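Local coordinates for protein Pgp2 (Campylobacter jejuni subsp. jejuni, PDB 6XJ6) that trims peptidoglycan as an LD-carboxypeptidase and binds it through a pocket on its accessory NTF2-like domain, thereby directing helical cell shape, at residues W9-G14 with K170-A174; R50-E54 with K146-V150; A186-T192 with F223-K229; D268-Y272 with I283-Q287. All coordinates share one frame; numbering follows the deposited sequence.

Overall arrangement
Interaction 2 is the contact of the L,D-transpeptidase catalytic domain, while interactions 3 and 4 belong to the NTF2-like domain; interaction 1 packs helix 6-13 on the start of helix 170-188. That long helix also supplies residues 186-188 to interaction 3, about 28 Å from interaction 1 between centres. Interactions 3 and 4 are closer, with centres about 19 Å apart and nearest atoms about 7 Å. Interactions 2 and 3 lie on opposite sides of the chain's centre, about 46 Å apart between centres. Interaction 2 is closest to the predicted active site: the Phe147 side chain is about 9 Å from that of His119 and about 12 Å from that of Cys136.

Interaction 1: W9-G14 with K170-A174; sequences WLSEIG and KDQIA
Lys170 reaches across the end of helix 6-13 with its chain fully extended, crossing Leu10 at a slant and running past Ile13 in the opposite direction. Its CG is wedged between two methyls, Leu10 CD2 at 3.6 Å and Ile13 CG2 at 3.8 Å, so the aliphatic part is packed on both residues. With CG anti to the backbone N (chi1 175°) and the rest of the chain extended, NZ is carried to the carbonyl of Gly14, where it donates a hydrogen bond of 3.0 Å to Gly14 O. The donor stands 41° above the carbonyl plane, not on a lone pair. A water accepts from the same NZ and donates to Leu10 O, adding a second link to the helix end.

One turn along helix 170-188, Ala174 presents its methyl to Leu10 CD2 at 3.6 Å and to Trp9 CB at 3.8 Å. The far end of the indole leads away, and its NE1 bonds to His3 O. Ile13 CD1 meets the branch methyl Ile173 CG2 at 3.7 Å, with Tyr22 touching both isoleucines.

The axes of the two short helical segments approach to 9.1 Å at 124° between their directions. Gly14, with positive phi, ends helical geometry, and its carbonyl receives the lysine: an apolar helix-helix packing contact with a lysine binding the C-terminal end of one partner.

Interaction 2: R50-E54 with K146-V150; sequences RKDFE and KFAQV
A classic beta bulge sets this contact apart: Asp52 and Phe53, consecutive in strand 48-56, both face Val41 on the neighbouring strand, and both also direct their side chains toward helix 141-151. Phe53 is the larger of the two contributions. Its CG lies anti to the backbone N (chi1 176°), which lays the ring against Lys146 and Phe147 of helix 141-151. Phe147 CB sits over one face, 4.2 Å from the ring centroid and 20° off the normal, a CH-pi contact. The Phe147 ring then turns an edge toward the Phe53 face; centroids are 5.5 Å apart and the planes meet at 80°, which defines a T-shaped pair. At the rim of Phe53, near its plane, Lys146 CG approaches CD1 to 3.8 Å.

Asp52 meets Val150 through carbon, its CB being 3.5 Å from Val150 CG1. Its carboxylate instead forms a salt bridge within the strand, Arg50 NE to Asp52 OD1 at 3.1 Å. Lys146, extended, reaches across the strand, with CE 3.5 Å from Asp52 O, and a water accepts hydrogen bonds from its NZ and from Glu54 N, the latter at 3.0 Å.

Phe97 meets the Phe147 ring edge-to-face, and Leu139 touches both phenylalanines. No direct hydrogen bond joins the two segments. Cohesion between edge strand and helix therefore rests on the buried phenylalanines, packed by aromatic and apolar contacts, with a single water joining Lys146 NZ to Glu54 N.

Interaction 3: A186-T192 with F223-K229; sequences AWTNSDT and FSRKEDK
Lys229 leaves its backbone with CG beside the backbone N (chi1 -45°) and then runs extended, while Trp187 holds CG anti to its own N; together these torsions slide the lysine across one face of the indole. CD lies over the six-membered ring, 3.6 Å from its centroid, a CH-pi contact. NZ stands over the five-membered ring, 4.0 Å from that centroid and 10° off the normal, a cation-pi interaction. The same NZ donates to Trp187 O at 2.8 Å, so one ammonium engages both the ring and the carbonyl of a single residue. Trp187 O also accepts from Ser190 N.

Lys226 behaves differently: bends at chi2 and chi4 curl it back until NZ donates to Ser190 O at 2.9 Å, in the carbonyl plane. Phe223 packs against Trp187, Ser190 and Thr192, its CZ 3.8 Å from Trp187 CD1 and its CD2 3.4 Å from Thr192 OG1; the Trp187 and Phe223 planes are 79° apart, but the pair is neither a stack nor edge-to-face. A water bonds Ser190 OG and Glu227 N.

Ser190, with positive phi, closes the Schellman motif ending helix 170-188, and Asp191 N-caps helix 192-196, whose Tyr195 meets Phe223 edge-to-face. Facing this junction, the 223-229 loop begins with a type I turn at the end of helix 212-223 and leads toward strand 232-240 of the NTF2-like domain.

Interaction 4: D268-Y272 with I283-Q287; sequences DKILY and ILAEQ
Ile283 opens the run by setting CD1 against Leu271 CD1 at 4.2 Å, on the side where Trp183 of helix 170-188 touches both residues. At Leu284 the chain turns a corner, and its N donates to Tyr272 O at 2.7 Å. Ala285 N adds a weak bond to that same oxygen, so two successive residues face Tyr272: a classic beta bulge. Ala285 also returns a bond through its carbonyl, taking Tyr272 N at 3.0 Å in an antiparallel hydrogen-bonded pair, while its CB lies 4.1 Å from Tyr272 CD1.

Glu286 pairs with Leu271 in the non-hydrogen-bonded position, and their side chains run next to each other in the same direction, with Glu286 CG 3.6 Å from Leu271 CD2. Glu286 OE2 receives Lys269 NZ at 2.8 Å through the anti lone pair, and OE1 is held by Tyr199 OH. Lys269, bent at chi2 and chi3, folds back to reach it.

Gln287 ends the chain. Its N bonds Ile270 O at 2.9 Å, and the extended side chain (chi1 176°) takes NE2 to Asp268 O at 3.1 Å, where the donor stands 64° above the carbonyl plane. Lys269 NZ bonds Gln287 O and forms a salt bridge with OXT. OXT accepts from Ile270 N in the role a main-chain carbonyl would have in the sheet, and Lys269 probably offsets the negative charges of the C-terminal carboxylate and Glu286.

Interaction 1: W9-G14 with K170-A174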
loop_
_atom_site.group_PDB
_atom_site.type_symbol
_atom_site.label_atom_id
_atom_site.label_comp_id
_atom_site.label_asym_id
_atom_site.label_seq_id
_atom_site.Cartn_x
_atom_site.Cartn_y
_atom_site.Cartn_z
ATOM N N TRP A 9 -19.201 5.047 -8.644
ATOM C CA TRP A 9 -17.756 5.206 -8.672
ATOM C C TRP A 9 -17.206 5.113 -10.088
ATOM O O TRP A 9 -16.251 5.817 -10.427
ATOM C CB TRP A 9 -17.116 4.184 -7.742
ATOM C CG TRP A 9 -17.457 4.480 -6.339
ATOM C CD1 TRP A 9 -18.268 3.757 -5.510
ATOM C CD2 TRP A 9 -17.016 5.613 -5.586
ATOM N NE1 TRP A 9 -18.353 4.373 -4.284
ATOM C CE2 TRP A 9 -17.591 5.514 -4.306
ATOM C CE3 TRP A 9 -16.187 6.701 -5.873
ATOM C CZ2 TRP A 9 -17.358 6.461 -3.312
ATOM C CZ3 TRP A 9 -15.963 7.640 -4.890
ATOM C CH2 TRP A 9 -16.543 7.512 -3.624
ATOM N N LEU A 10 -17.793 4.267 -10.937
ATOM C CA LEU A 10 -17.372 4.255 -12.334
ATOM C C LEU A 10 -17.534 5.636 -12.950
ATOM O O LEU A 10 -16.651 6.110 -13.673
ATOM C CB LEU A 10 -18.165 3.221 -13.128
ATOM C CG LEU A 10 -17.846 1.748 -12.868
ATOM C CD1 LEU A 10 -18.806 0.870 -13.650
ATOM C CD2 LEU A 10 -16.403 1.423 -13.223
ATOM N N SER A 11 -18.650 6.303 -12.650
ATOM C CA SER A 11 -18.887 7.642 -13.175
ATOM C C SER A 11 -17.878 8.637 -12.616
ATOM O O SER A 11 -17.363 9.488 -13.353
ATOM C CB SER A 11 -20.317 8.074 -12.844
ATOM O OG SER A 11 -20.552 9.403 -13.256
ATOM N N GLU A 12 -17.577 8.541 -11.317
ATOM C CA GLU A 12 -16.609 9.446 -10.709
ATOM C C GLU A 12 -15.224 9.254 -11.310
ATOM O O GLU A 12 -14.505 10.231 -11.556
ATOM C CB GLU A 12 -16.560 9.214 -9.199
ATOM C CG GLU A 12 -17.858 9.516 -8.483
ATOM C CD GLU A 12 -18.242 10.978 -8.573
ATOM O OE1 GLU A 12 -17.576 11.808 -7.923
ATOM O OE2 GLU A 12 -19.204 11.295 -9.304
ATOM N N ILE A 13 -14.831 8.000 -11.544
ATOM C CA ILE A 13 -13.520 7.719 -12.122
ATOM C C ILE A 13 -13.448 8.228 -13.554
ATOM O O ILE A 13 -12.428 8.785 -13.978
ATOM C CB ILE A 13 -13.215 6.211 -12.028
ATOM C CG1 ILE A 13 -12.996 5.801 -10.572
ATOM C CG2 ILE A 13 -11.992 5.847 -12.866
ATOM C CD1 ILE A 13 -13.111 4.317 -10.343
ATOM N N GLY A 14 -14.517 8.037 -14.320
ATOM C CA GLY A 14 -14.517 8.507 -15.692
ATOM C C GLY A 14 -13.364 7.924 -16.480
ATOM O O GLY A 14 -13.052 6.731 -16.392
ATOM N N LYS A 170 -10.386 -0.158 -13.551
ATOM C CA LYS A 170 -11.451 0.755 -13.153
ATOM C C LYS A 170 -12.607 0.009 -12.494
ATOM O O LYS A 170 -13.144 0.457 -11.474
ATOM C CB LYS A 170 -11.917 1.545 -14.378
ATOM C CG LYS A 170 -13.095 2.461 -14.151
ATOM C CD LYS A 170 -13.436 3.210 -15.442
ATOM C CE LYS A 170 -14.705 4.068 -15.329
ATOM N NZ LYS A 170 -15.106 4.613 -16.653
ATOM N N ASP A 171 -12.990 -1.143 -13.051
ATOM C CA ASP A 171 -14.108 -1.893 -12.488
ATOM C C ASP A 171 -13.791 -2.381 -11.083
ATOM O O ASP A 171 -14.677 -2.436 -10.224
ATOM C CB ASP A 171 -14.449 -3.081 -13.383
ATOM C CG ASP A 171 -15.645 -3.864 -12.878
ATOM O OD1 ASP A 171 -16.788 -3.410 -13.104
ATOM O OD2 ASP A 171 -15.441 -4.927 -12.245
ATOM N N GLN A 172 -12.526 -2.743 -10.838
ATOM C CA GLN A 172 -12.118 -3.232 -9.524
ATOM C C GLN A 172 -12.085 -2.105 -8.496
ATOM O O GLN A 172 -12.522 -2.283 -7.354
ATOM C CB GLN A 172 -10.745 -3.904 -9.629
ATOM C CG GLN A 172 -10.752 -5.204 -10.430
ATOM C CD GLN A 172 -9.355 -5.756 -10.725
ATOM O OE1 GLN A 172 -8.336 -5.136 -10.410
ATOM N NE2 GLN A 172 -9.310 -6.930 -11.341
ATOM N N ILE A 173 -11.551 -0.941 -8.872
ATOM C CA ILE A 173 -11.555 0.187 -7.948
ATOM C C ILE A 173 -12.984 0.575 -7.601
ATOM O O ILE A 173 -13.313 0.824 -6.438
ATOM C CB ILE A 173 -10.757 1.363 -8.537
ATOM C CG1 ILE A 173 -9.274 0.991 -8.595
ATOM C CG2 ILE A 173 -11.005 2.644 -7.740
ATOM C CD1 ILE A 173 -8.384 2.085 -9.102
ATOM N N ALA A 174 -13.858 0.624 -8.608
ATOM C CA ALA A 174 -15.241 1.019 -8.368
ATOM C C ALA A 174 -15.960 0.017 -7.474
ATOM O O ALA A 174 -16.708 0.408 -6.565
ATOM C CB ALA A 174 -15.970 1.168 -9.700
HETATM O O HOH W 1 -17.527 6.056 -16.802
#

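Interaction 2: R50-E54 with K146-V150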
loop_
_atom_site.group_PDB
_atom_site.type_symbol
_atom_site.label_atom_id
_atom_site.label_comp_id
_atom_site.label_asym_id
_atom_site.label_seq_id
_atom_site.Cartn_x
_atom_site.Cartn_y
_atom_site.Cartn_z
ATOM N N ARG A 50 2.163 11.214 -15.204
ATOM C CA ARG A 50 3.321 11.735 -15.914
ATOM C C ARG A 50 4.564 11.055 -15.367
ATOM O O ARG A 50 4.740 10.975 -14.148
ATOM C CB ARG A 50 3.432 13.252 -15.730
ATOM C CG ARG A 50 4.458 13.913 -16.632
ATOM C CD ARG A 50 4.380 15.430 -16.525
ATOM N NE ARG A 50 5.295 15.963 -15.513
ATOM C CZ ARG A 50 6.250 16.867 -15.741
ATOM N NH1 ARG A 50 6.436 17.382 -16.951
ATOM N NH2 ARG A 50 7.022 17.272 -14.741
ATOM N N LYS A 51 5.420 10.563 -16.259
ATOM C CA LYS A 51 6.680 9.956 -15.844
ATOM C C LYS A 51 7.703 11.056 -15.592
ATOM O O LYS A 51 8.067 11.799 -16.514
ATOM C CB LYS A 51 7.194 8.980 -16.903
ATOM C CG LYS A 51 8.396 8.167 -16.436
ATOM C CD LYS A 51 8.700 6.996 -17.362
ATOM C CE LYS A 51 9.279 7.451 -18.682
ATOM N NZ LYS A 51 9.554 6.297 -19.579
ATOM N N ASP A 52 8.162 11.160 -14.341
ATOM C CA ASP A 52 9.082 12.206 -13.924
ATOM C C ASP A 52 10.510 11.723 -13.738
ATOM O O ASP A 52 11.418 12.554 -13.662
ATOM C CB ASP A 52 8.617 12.824 -12.599
ATOM C CG ASP A 52 7.389 13.677 -12.755
ATOM O OD1 ASP A 52 7.113 14.111 -13.890
ATOM O OD2 ASP A 52 6.706 13.918 -11.737
ATOM N N PHE A 53 10.727 10.414 -13.661
ATOM C CA PHE A 53 12.056 9.870 -13.439
ATOM C C PHE A 53 12.079 8.433 -13.935
ATOM O O PHE A 53 11.079 7.710 -13.852
ATOM C CB PHE A 53 12.448 9.911 -11.955
ATOM C CG PHE A 53 13.784 9.280 -11.664
ATOM C CD1 PHE A 53 14.938 10.041 -11.664
ATOM C CD2 PHE A 53 13.887 7.927 -11.386
ATOM C CE1 PHE A 53 16.167 9.470 -11.416
ATOM C CE2 PHE A 53 15.120 7.349 -11.132
ATOM C CZ PHE A 53 16.256 8.116 -11.139
ATOM N N GLU A 54 13.235 8.028 -14.446
ATOM C CA GLU A 54 13.428 6.649 -14.854
ATOM C C GLU A 54 14.906 6.306 -14.778
ATOM O O GLU A 54 15.757 7.098 -15.195
ATOM C CB GLU A 54 12.920 6.439 -16.283
ATOM C CG GLU A 54 13.216 5.072 -16.861
ATOM C CD GLU A 54 12.711 4.960 -18.277
ATOM O OE1 GLU A 54 11.505 4.693 -18.450
ATOM O OE2 GLU A 54 13.508 5.193 -19.213
ATOM N N LYS A 146 18.342 13.981 -9.156
ATOM C CA LYS A 146 17.085 14.110 -9.885
ATOM C C LYS A 146 15.969 13.351 -9.184
ATOM O O LYS A 146 14.850 13.861 -9.055
ATOM C CB LYS A 146 17.240 13.623 -11.326
ATOM C CG LYS A 146 15.920 13.684 -12.108
ATOM C CD LYS A 146 16.064 13.308 -13.579
ATOM C CE LYS A 146 14.709 13.391 -14.284
ATOM N NZ LYS A 146 14.792 13.149 -15.755
ATOM N N PHE A 147 16.249 12.132 -8.721
ATOM C CA PHE A 147 15.253 11.393 -7.955
ATOM C C PHE A 147 14.789 12.201 -6.744
ATOM O O PHE A 147 13.585 12.315 -6.478
ATOM C CB PHE A 147 15.832 10.044 -7.523
ATOM C CG PHE A 147 14.884 9.217 -6.711
ATOM C CD1 PHE A 147 14.878 9.297 -5.328
ATOM C CD2 PHE A 147 13.980 8.373 -7.330
ATOM C CE1 PHE A 147 13.996 8.552 -4.575
ATOM C CE2 PHE A 147 13.099 7.622 -6.589
ATOM C CZ PHE A 147 13.102 7.709 -5.203
ATOM N N ALA A 148 15.737 12.785 -6.005
ATOM C CA ALA A 148 15.387 13.548 -4.811
ATOM C C ALA A 148 14.506 14.740 -5.153
ATOM O O ALA A 148 13.550 15.039 -4.428
ATOM C CB ALA A 148 16.656 14.010 -4.099
ATOM N N GLN A 149 14.813 15.432 -6.255
ATOM C CA GLN A 149 14.014 16.581 -6.660
ATOM C C GLN A 149 12.591 16.167 -7.008
ATOM O O GLN A 149 11.635 16.888 -6.703
ATOM C CB GLN A 149 14.679 17.268 -7.852
ATOM C CG GLN A 149 16.018 17.905 -7.523
ATOM C CD GLN A 149 16.735 18.425 -8.755
ATOM O OE1 GLN A 149 16.299 18.199 -9.885
ATOM N NE2 GLN A 149 17.841 19.130 -8.542
ATOM N N VAL A 150 12.425 15.000 -7.636
ATOM C CA VAL A 150 11.097 14.578 -8.074
ATOM C C VAL A 150 10.220 14.185 -6.892
ATOM O O VAL A 150 8.999 14.368 -6.934
ATOM C CB VAL A 150 11.202 13.449 -9.120
ATOM C CG1 VAL A 150 9.848 12.790 -9.363
ATOM C CG2 VAL A 150 11.770 13.987 -10.426
HETATM O O HOH W 2 14.822 10.242 -15.584
#

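Interaction 3: A186-T192 with F223-K229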
loop_
_atom_site.group_PDB
_atom_site.type_symbol
_atom_site.label_atom_id
_atom_site.label_comp_id
_atom_site.label_asym_id
_atom_site.label_seq_id
_atom_site.Cartn_x
_atom_site.Cartn_y
_atom_site.Cartn_z
ATOM N N ALA A 186 -22.456 -1.026 7.415
ATOM C CA ALA A 186 -22.681 -2.145 8.324
ATOM C C ALA A 186 -22.123 -1.844 9.709
ATOM O O ALA A 186 -22.778 -2.111 10.725
ATOM C CB ALA A 186 -22.043 -3.410 7.752
ATOM N N TRP A 187 -20.910 -1.287 9.773
ATOM C CA TRP A 187 -20.345 -0.908 11.064
ATOM C C TRP A 187 -21.177 0.177 11.728
ATOM O O TRP A 187 -21.439 0.119 12.936
ATOM C CB TRP A 187 -18.903 -0.432 10.883
ATOM C CG TRP A 187 -18.288 0.074 12.152
ATOM C CD1 TRP A 187 -17.602 -0.657 13.079
ATOM C CD2 TRP A 187 -18.308 1.421 12.640
ATOM N NE1 TRP A 187 -17.192 0.151 14.112
ATOM C CE2 TRP A 187 -17.612 1.432 13.867
ATOM C CE3 TRP A 187 -18.847 2.621 12.160
ATOM C CZ2 TRP A 187 -17.438 2.593 14.618
ATOM C CZ3 TRP A 187 -18.672 3.775 12.908
ATOM C CH2 TRP A 187 -17.973 3.752 14.123
ATOM N N THR A 188 -21.594 1.181 10.952
ATOM C CA THR A 188 -22.405 2.263 11.498
ATOM C C THR A 188 -23.684 1.726 12.122
ATOM O O THR A 188 -24.114 2.194 13.184
ATOM C CB THR A 188 -22.747 3.260 10.385
ATOM O OG1 THR A 188 -21.546 3.848 9.867
ATOM C CG2 THR A 188 -23.656 4.371 10.909
ATOM N N ASN A 189 -24.313 0.754 11.469
ATOM C CA ASN A 189 -25.586 0.211 11.916
ATOM C C ASN A 189 -25.424 -0.989 12.838
ATOM O O ASN A 189 -26.430 -1.600 13.213
ATOM C CB ASN A 189 -26.447 -0.175 10.710
ATOM C CG ASN A 189 -26.939 1.029 9.935
ATOM O OD1 ASN A 189 -26.973 2.146 10.452
ATOM N ND2 ASN A 189 -27.334 0.807 8.688
ATOM N N SER A 190 -24.194 -1.337 13.216
ATOM C CA SER A 190 -23.953 -2.496 14.078
ATOM C C SER A 190 -24.553 -3.761 13.468
ATOM O O SER A 190 -25.085 -4.625 14.170
ATOM C CB SER A 190 -24.470 -2.254 15.497
ATOM O OG SER A 190 -23.778 -1.175 16.107
ATOM N N ASP A 191 -24.463 -3.864 12.143
ATOM C CA ASP A 191 -24.959 -5.014 11.385
ATOM C C ASP A 191 -23.823 -6.025 11.303
ATOM O O ASP A 191 -23.013 -6.013 10.376
ATOM C CB ASP A 191 -25.409 -4.558 10.003
ATOM C CG ASP A 191 -25.880 -5.702 9.122
ATOM O OD1 ASP A 191 -25.868 -6.863 9.572
ATOM O OD2 ASP A 191 -26.272 -5.434 7.965
ATOM N N THR A 192 -23.776 -6.922 12.288
ATOM C CA THR A 192 -22.641 -7.828 12.431
ATOM C C THR A 192 -22.461 -8.702 11.197
ATOM O O THR A 192 -21.347 -8.841 10.678
ATOM C CB THR A 192 -22.837 -8.699 13.674
ATOM O OG1 THR A 192 -23.193 -7.872 14.790
ATOM C CG2 THR A 192 -21.560 -9.463 13.996
ATOM N N PHE A 223 -20.801 -4.972 18.872
ATOM C CA PHE A 223 -21.920 -4.368 18.156
ATOM C C PHE A 223 -23.223 -4.442 18.945
ATOM O O PHE A 223 -24.153 -3.681 18.651
ATOM C CB PHE A 223 -22.114 -5.062 16.804
ATOM C CG PHE A 223 -21.120 -4.658 15.739
ATOM C CD1 PHE A 223 -19.974 -3.942 16.042
ATOM C CD2 PHE A 223 -21.346 -5.008 14.418
ATOM C CE1 PHE A 223 -19.074 -3.590 15.049
ATOM C CE2 PHE A 223 -20.452 -4.653 13.427
ATOM C CZ PHE A 223 -19.315 -3.942 13.745
ATOM N N SER A 224 -23.321 -5.340 19.930
ATOM C CA SER A 224 -24.562 -5.476 20.688
ATOM C C SER A 224 -24.884 -4.223 21.490
ATOM O O SER A 224 -26.028 -4.062 21.930
ATOM C CB SER A 224 -24.488 -6.680 21.624
ATOM O OG SER A 224 -23.711 -6.382 22.768
ATOM N N ARG A 225 -23.907 -3.340 21.704
ATOM C CA ARG A 225 -24.217 -2.049 22.307
ATOM C C ARG A 225 -25.239 -1.292 21.471
ATOM O O ARG A 225 -25.977 -0.453 22.003
ATOM C CB ARG A 225 -22.946 -1.210 22.441
ATOM C CG ARG A 225 -21.845 -1.839 23.261
ATOM C CD ARG A 225 -21.457 -0.938 24.423
ATOM N NE ARG A 225 -20.552 -1.595 25.363
ATOM C CZ ARG A 225 -20.248 -1.116 26.566
ATOM N NH1 ARG A 225 -20.782 0.027 26.985
ATOM N NH2 ARG A 225 -19.416 -1.783 27.356
ATOM N N LYS A 226 -25.297 -1.573 20.169
ATOM C CA LYS A 226 -26.200 -0.886 19.248
ATOM C C LYS A 226 -26.104 0.626 19.428
ATOM O O LYS A 226 -27.107 1.331 19.570
ATOM C CB LYS A 226 -27.638 -1.390 19.394
ATOM C CG LYS A 226 -27.811 -2.892 19.161
ATOM C CD LYS A 226 -27.303 -3.322 17.786
ATOM C CE LYS A 226 -27.410 -4.828 17.588
ATOM N NZ LYS A 226 -26.330 -5.348 16.696
ATOM N N GLU A 227 -24.870 1.121 19.433
ATOM C CA GLU A 227 -24.622 2.544 19.601
ATOM C C GLU A 227 -24.974 3.296 18.324
ATOM O O GLU A 227 -24.798 2.795 17.211
ATOM C CB GLU A 227 -23.144 2.784 19.913
ATOM C CG GLU A 227 -22.670 2.177 21.217
ATOM C CD GLU A 227 -23.108 2.975 22.430
ATOM O OE1 GLU A 227 -23.166 2.395 23.535
ATOM O OE2 GLU A 227 -23.396 4.181 22.278
ATOM N N ASP A 228 -25.484 4.512 18.496
ATOM C CA ASP A 228 -25.686 5.413 17.370
ATOM C C ASP A 228 -24.345 6.029 16.998
ATOM O O ASP A 228 -23.723 6.718 17.814
ATOM C CB ASP A 228 -26.699 6.496 17.731
ATOM C CG ASP A 228 -28.113 5.959 17.831
ATOM O OD1 ASP A 228 -28.452 5.031 17.065
ATOM O OD2 ASP A 228 -28.885 6.462 18.674
ATOM N N LYS A 229 -23.898 5.773 15.774
ATOM C CA LYS A 229 -22.574 6.162 15.320
ATOM C C LYS A 229 -22.692 7.109 14.132
ATOM O O LYS A 229 -23.615 7.000 13.319
ATOM C CB LYS A 229 -21.770 4.928 14.887
ATOM C CG LYS A 229 -21.867 3.755 15.857
ATOM C CD LYS A 229 -21.201 2.501 15.303
ATOM C CE LYS A 229 -21.462 1.297 16.199
ATOM N NZ LYS A 229 -20.884 0.037 15.650
HETATM O O HOH W 3 -22.489 -0.612 18.522
#

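Interaction 4: D268-Y272 with I283-Q287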
loop_
_atom_site.group_PDB
_atom_site.type_symbol
_atom_site.label_atom_id
_atom_site.label_comp_id
_atom_site.label_asym_id
_atom_site.label_seq_id
_atom_site.Cartn_x
_atom_site.Cartn_y
_atom_site.Cartn_z
ATOM N N ASP A 268 -6.069 7.539 11.178
ATOM C CA ASP A 268 -5.641 6.896 9.941
ATOM C C ASP A 268 -6.114 5.451 9.910
ATOM O O ASP A 268 -5.885 4.691 10.858
ATOM C CB ASP A 268 -4.115 6.914 9.823
ATOM C CG ASP A 268 -3.529 8.292 10.011
ATOM O OD1 ASP A 268 -2.660 8.456 10.892
ATOM O OD2 ASP A 268 -3.935 9.213 9.278
ATOM N N LYS A 269 -6.744 5.069 8.806
ATOM C CA LYS A 269 -7.166 3.699 8.566
ATOM C C LYS A 269 -6.462 3.159 7.329
ATOM O O LYS A 269 -6.254 3.881 6.350
ATOM C CB LYS A 269 -8.672 3.641 8.299
ATOM C CG LYS A 269 -9.543 4.025 9.481
ATOM C CD LYS A 269 -9.615 2.934 10.530
ATOM C CE LYS A 269 -10.327 1.678 10.024
ATOM N NZ LYS A 269 -10.351 0.620 11.072
ATOM N N ILE A 270 -6.120 1.872 7.367
ATOM C CA ILE A 270 -5.595 1.174 6.198
ATOM C C ILE A 270 -6.217 -0.211 6.153
ATOM O O ILE A 270 -6.266 -0.908 7.171
ATOM C CB ILE A 270 -4.059 1.042 6.196
ATOM C CG1 ILE A 270 -3.383 2.376 6.527
ATOM C CG2 ILE A 270 -3.603 0.523 4.839
ATOM C CD1 ILE A 270 -1.866 2.285 6.651
ATOM N N LEU A 271 -6.704 -0.598 4.979
ATOM C CA LEU A 271 -7.141 -1.957 4.708
ATOM C C LEU A 271 -6.258 -2.541 3.618
ATOM O O LEU A 271 -5.991 -1.884 2.607
ATOM C CB LEU A 271 -8.597 -1.989 4.233
ATOM C CG LEU A 271 -9.658 -1.367 5.142
ATOM C CD1 LEU A 271 -11.019 -1.416 4.472
ATOM C CD2 LEU A 271 -9.709 -2.070 6.484
ATOM N N TYR A 272 -5.805 -3.768 3.828
ATOM C CA TYR A 272 -5.182 -4.574 2.788
ATOM C C TYR A 272 -6.204 -5.633 2.413
ATOM O O TYR A 272 -6.665 -6.376 3.279
ATOM C CB TYR A 272 -3.875 -5.197 3.296
ATOM C CG TYR A 272 -2.831 -4.140 3.600
ATOM C CD1 TYR A 272 -2.826 -3.479 4.819
ATOM C CD2 TYR A 272 -1.900 -3.757 2.646
ATOM C CE1 TYR A 272 -1.915 -2.484 5.090
ATOM C CE2 TYR A 272 -0.969 -2.759 2.913
ATOM C CZ TYR A 272 -0.987 -2.127 4.134
ATOM O OH TYR A 272 -0.086 -1.127 4.402
ATOM N N ILE A 283 -11.146 -8.375 3.489
ATOM C CA ILE A 283 -10.091 -7.697 4.235
ATOM C C ILE A 283 -9.118 -8.734 4.782
ATOM O O ILE A 283 -9.525 -9.705 5.433
ATOM C CB ILE A 283 -10.700 -6.850 5.363
ATOM C CG1 ILE A 283 -11.564 -5.732 4.771
ATOM C CG2 ILE A 283 -9.606 -6.269 6.263
ATOM C CD1 ILE A 283 -12.509 -5.112 5.758
ATOM N N LEU A 284 -7.826 -8.520 4.523
ATOM C CA LEU A 284 -6.759 -9.393 4.999
ATOM C C LEU A 284 -6.007 -8.817 6.187
ATOM O O LEU A 284 -5.425 -9.579 6.967
ATOM C CB LEU A 284 -5.754 -9.645 3.871
ATOM C CG LEU A 284 -6.369 -10.177 2.575
ATOM C CD1 LEU A 284 -5.352 -10.196 1.453
ATOM C CD2 LEU A 284 -6.920 -11.562 2.815
ATOM N N ALA A 285 -5.995 -7.498 6.327
ATOM C CA ALA A 285 -5.359 -6.823 7.443
ATOM C C ALA A 285 -6.001 -5.455 7.571
ATOM O O ALA A 285 -6.308 -4.809 6.562
ATOM C CB ALA A 285 -3.849 -6.668 7.229
ATOM N N GLU A 286 -6.205 -5.019 8.811
ATOM C CA GLU A 286 -6.903 -3.767 9.061
ATOM C C GLU A 286 -6.222 -3.005 10.182
ATOM O O GLU A 286 -6.003 -3.546 11.272
ATOM C CB GLU A 286 -8.370 -4.015 9.433
ATOM C CG GLU A 286 -9.092 -2.767 9.928
ATOM C CD GLU A 286 -10.571 -2.985 10.166
ATOM O OE1 GLU A 286 -11.019 -4.146 10.091
ATOM O OE2 GLU A 286 -11.274 -1.990 10.454
ATOM N N GLN A 287 -5.899 -1.749 9.896
ATOM C CA GLN A 287 -5.611 -0.756 10.904
ATOM C C GLN A 287 -6.852 0.124 11.014
ATOM O O GLN A 287 -7.432 0.276 12.088
ATOM C CB GLN A 287 -4.417 0.090 10.478
ATOM C CG GLN A 287 -4.095 1.213 11.435
ATOM C CD GLN A 287 -2.911 2.030 10.986
ATOM O OE1 GLN A 287 -1.812 1.503 10.792
ATOM N NE2 GLN A 287 -3.122 3.329 10.824
ATOM O OXT GLN A 287 -7.313 0.689 10.009
#